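Local coordinates for polar amino acid ABC uptake transporter substrate binding protein (Streptococcus thermophilus LMG 18311, PDB 3HV1), which probably captures a polar amino acid outside the cell and delivers it to the membrane components of an ABC uptake transporter, at residues F100-M105 with T253-G258. Sequence-based numbering, arbitrary orientation.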
ATOM      1  N   PHE A 100      -0.433 -10.172   6.325  1.00 25.20           N
ATOM      2  CA  PHE A 100      -1.606  -9.757   5.561  1.00 24.36           C
ATOM      3  C   PHE A 100      -1.486  -9.763   4.053  1.00 23.08           C
ATOM      4  O   PHE A 100      -0.408  -9.553   3.500  1.00 25.81           O
ATOM      5  CB  PHE A 100      -2.003  -8.340   5.977  1.00 24.81           C
ATOM      6  CG  PHE A 100      -2.607  -8.252   7.340  1.00 27.10           C
ATOM      7  CD1 PHE A 100      -3.986  -8.327   7.502  1.00 27.79           C
ATOM      8  CD2 PHE A 100      -1.803  -8.097   8.465  1.00 27.57           C
ATOM      9  CE1 PHE A 100      -4.558  -8.244   8.759  1.00 28.21           C
ATOM     10  CE2 PHE A 100      -2.366  -8.015   9.732  1.00 28.08           C
ATOM     11  CZ  PHE A 100      -3.745  -8.088   9.879  1.00 29.28           C
ATOM     12  N   THR A 101      -2.616  -9.992   3.389  1.00 22.55           N
ATOM     13  CA  THR A 101      -2.644  -9.935   1.940  1.00 19.00           C
ATOM     14  C   THR A 101      -2.746  -8.437   1.698  1.00 20.35           C
ATOM     15  O   THR A 101      -2.834  -7.648   2.644  1.00 16.93           O
ATOM     16  CB  THR A 101      -3.930 -10.523   1.334  1.00 19.81           C
ATOM     17  OG1 THR A 101      -5.064  -9.821   1.876  1.00 19.38           O
ATOM     18  CG2 THR A 101      -4.047 -12.011   1.614  1.00 15.78           C
ATOM     19  N   GLU A 102      -2.732  -8.060   0.427  1.00 19.37           N
ATOM     20  CA  GLU A 102      -2.905  -6.669   0.038  1.00 22.99           C
ATOM     21  C   GLU A 102      -4.369  -6.366   0.363  1.00 20.10           C
ATOM     22  O   GLU A 102      -5.175  -7.287   0.500  1.00 20.37           O
ATOM     23  CB  GLU A 102      -2.673  -6.519  -1.467  1.00 24.93           C
ATOM     24  CG  GLU A 102      -1.251  -6.799  -1.896  1.00 31.87           C
ATOM     25  CD  GLU A 102      -0.256  -5.962  -1.127  1.00 39.08           C
ATOM     26  OE1 GLU A 102      -0.495  -4.740  -1.001  1.00 40.39           O
ATOM     27  OE2 GLU A 102       0.764  -6.518  -0.651  1.00 43.15           O
ATOM     28  N   PRO A 103      -4.732  -5.079   0.514  1.00 20.53           N
ATOM     29  CA  PRO A 103      -6.133  -4.760   0.823  1.00 18.80           C
ATOM     30  C   PRO A 103      -7.031  -4.956  -0.392  1.00 19.07           C
ATOM     31  O   PRO A 103      -6.628  -4.636  -1.506  1.00 21.25           O
ATOM     32  CB  PRO A 103      -6.061  -3.300   1.263  1.00 20.37           C
ATOM     33  CG  PRO A 103      -4.908  -2.762   0.436  1.00 20.93           C
ATOM     34  CD  PRO A 103      -3.887  -3.869   0.572  1.00 20.30           C
ATOM     35  N   TYR A 104      -8.238  -5.490  -0.196  1.00 19.04           N
ATOM     36  CA  TYR A 104      -9.135  -5.700  -1.332  1.00 16.44           C
ATOM     37  C   TYR A 104     -10.261  -4.653  -1.419  1.00 17.55           C
ATOM     38  O   TYR A 104     -10.950  -4.544  -2.436  1.00 18.56           O
ATOM     39  CB  TYR A 104      -9.713  -7.133  -1.309  1.00 15.37           C
ATOM     40  CG  TYR A 104     -10.403  -7.533  -0.021  1.00 14.07           C
ATOM     41  CD1 TYR A 104     -11.763  -7.301   0.163  1.00 15.67           C
ATOM     42  CD2 TYR A 104      -9.680  -8.110   1.033  1.00 15.13           C
ATOM     43  CE1 TYR A 104     -12.400  -7.629   1.375  1.00 14.76           C
ATOM     44  CE2 TYR A 104     -10.304  -8.438   2.240  1.00 13.53           C
ATOM     45  CZ  TYR A 104     -11.663  -8.193   2.401  1.00 15.52           C
ATOM     46  OH  TYR A 104     -12.276  -8.496   3.593  1.00 16.42           O
HETATM   47  N   MSE A 105     -10.447  -3.880  -0.355  1.00 17.13           N
HETATM   48  CA  MSE A 105     -11.460  -2.832  -0.370  1.00 17.88           C
HETATM   49  C   MSE A 105     -11.296  -1.858   0.785  1.00 18.31           C
HETATM   50  O   MSE A 105     -10.742  -2.201   1.833  1.00 18.59           O
HETATM   51  CB  MSE A 105     -12.881  -3.426  -0.382  1.00 22.24           C
HETATM   52  CG  MSE A 105     -13.618  -3.462   0.970  1.00 26.48           C
HETATM   53 SE   MSE A 105     -15.530  -3.738   0.858  1.00 37.11          SE
HETATM   54  CE  MSE A 105     -16.101  -1.903   0.660  1.00 27.64           C
ATOM     55  N   THR A 253      -9.592  -2.182  -4.753  1.00 19.37           N
ATOM     56  CA  THR A 253      -8.515  -1.256  -4.447  1.00 20.01           C
ATOM     57  C   THR A 253      -7.585  -1.278  -5.653  1.00 20.92           C
ATOM     58  O   THR A 253      -7.677  -2.167  -6.492  1.00 20.88           O
ATOM     59  CB  THR A 253      -7.695  -1.719  -3.237  1.00 20.75           C
ATOM     60  OG1 THR A 253      -7.252  -3.061  -3.466  1.00 19.91           O
ATOM     61  CG2 THR A 253      -8.528  -1.660  -1.946  1.00 17.72           C
ATOM     62  N   ASP A 254      -6.685  -0.308  -5.737  1.00 21.44           N
ATOM     63  CA  ASP A 254      -5.745  -0.289  -6.843  1.00 23.62           C
ATOM     64  C   ASP A 254      -4.903  -1.570  -6.862  1.00 23.18           C
ATOM     65  O   ASP A 254      -4.545  -2.061  -7.927  1.00 24.28           O
ATOM     66  CB  ASP A 254      -4.849   0.947  -6.753  1.00 26.74           C
ATOM     67  CG  ASP A 254      -5.593   2.224  -7.099  1.00 30.53           C
ATOM     68  OD1 ASP A 254      -6.549   2.156  -7.902  1.00 35.13           O
ATOM     69  OD2 ASP A 254      -5.216   3.295  -6.587  1.00 34.44           O
ATOM     70  N   GLN A 255      -4.599  -2.123  -5.688  1.00 23.82           N
ATOM     71  CA  GLN A 255      -3.815  -3.357  -5.631  1.00 22.56           C
ATOM     72  C   GLN A 255      -4.546  -4.506  -6.328  1.00 23.19           C
ATOM     73  O   GLN A 255      -3.941  -5.259  -7.104  1.00 22.29           O
ATOM     74  CB  GLN A 255      -3.500  -3.743  -4.180  1.00 25.02           C
ATOM     75  CG  GLN A 255      -2.493  -2.812  -3.511  1.00 25.53           C
ATOM     76  CD  GLN A 255      -3.151  -1.755  -2.663  1.00 25.88           C
ATOM     77  OE1 GLN A 255      -4.250  -1.287  -2.968  1.00 25.77           O
ATOM     78  NE2 GLN A 255      -2.476  -1.358  -1.592  1.00 24.15           N
ATOM     79  N   VAL A 256      -5.841  -4.645  -6.050  1.00 19.10           N
ATOM     80  CA  VAL A 256      -6.640  -5.697  -6.674  1.00 18.65           C
ATOM     81  C   VAL A 256      -6.641  -5.492  -8.190  1.00 20.49           C
ATOM     82  O   VAL A 256      -6.688  -6.457  -8.953  1.00 18.56           O
ATOM     83  CB  VAL A 256      -8.103  -5.676  -6.145  1.00 17.55           C
ATOM     84  CG1 VAL A 256      -9.021  -6.456  -7.067  1.00 16.37           C
ATOM     85  CG2 VAL A 256      -8.143  -6.272  -4.753  1.00 16.90           C
ATOM     86  N   LYS A 257      -6.584  -4.230  -8.613  1.00 23.64           N
ATOM     87  CA  LYS A 257      -6.582  -3.885 -10.030  1.00 26.62           C
ATOM     88  C   LYS A 257      -5.224  -4.099 -10.701  1.00 28.64           C
ATOM     89  O   LYS A 257      -5.091  -3.926 -11.910  1.00 30.51           O
ATOM     90  CB  LYS A 257      -7.013  -2.429 -10.217  1.00 26.48           C
ATOM     91  CG  LYS A 257      -8.451  -2.147  -9.841  1.00 26.30           C
ATOM     92  CD  LYS A 257      -8.800  -0.686 -10.078  1.00 28.69           C
ATOM     93  CE  LYS A 257     -10.259  -0.395  -9.743  1.00 30.98           C
ATOM     94  NZ  LYS A 257     -10.600   1.050  -9.910  1.00 32.88           N
ATOM     95  N   GLY A 258      -4.217  -4.465  -9.917  1.00 29.58           N
ATOM     96  CA  GLY A 258      -2.895  -4.700 -10.471  1.00 33.36           C
ATOM     97  C   GLY A 258      -1.997  -3.473 -10.553  1.00 34.84           C
ATOM     98  O   GLY A 258      -0.904  -3.543 -11.117  1.00 34.32           O
TER
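Thr253 fastens the C-terminal tail to the loop between strands 99-100 and 105-114 by a short hydrogen bond: its OG1 donates to Pro103 O at 2.6 Å, approaching the carbonyl obliquely and tilted 33° from its plane. The same OG1 accepts a weak bond from Val256 N, which ties the hydroxyl to the turn that follows it. With OG1 set between its own backbone N and carbonyl carbon (chi1 54°), the methyl CG2 stands anti to the carbonyl carbon and lies against Met105 N, 3.3 Å away, and the carbonyl carbon of Tyr104. Val256 CG2 makes a separate apolar contact, 3.6 Å from Tyr104 CA and also near Tyr104 CB, while the tyrosine ring turns away to meet Trp85. Gln255 can be followed outward: CB faces Glu102 CB at 4.0 Å, CG approaches Glu102 OE1 at 3.7 Å, and a bend at chi2 (98°) carries the amide over to the proline ring. There the side chain crosses Pro103 at about a right angle, with CD and NE2 against its CG and CD; NE2 is 3.5 Å from Pro103 CG, and OE1 lies near that same CG. Arg260, farther along the tail, touches both Glu102 and Gln255. The loop belongs to a family 3 solute-binding fold, where Thr101 and Tyr104 are bonded through their backbones to strand 209-215. Directional hold between the segments thus rests on Thr253, whose hydroxyl joins the loop carbonyl to its own turn, whereas the Gln255 amide meets the proline at ring carbons and adds van der Waals contact without a hydrogen bond to the loop.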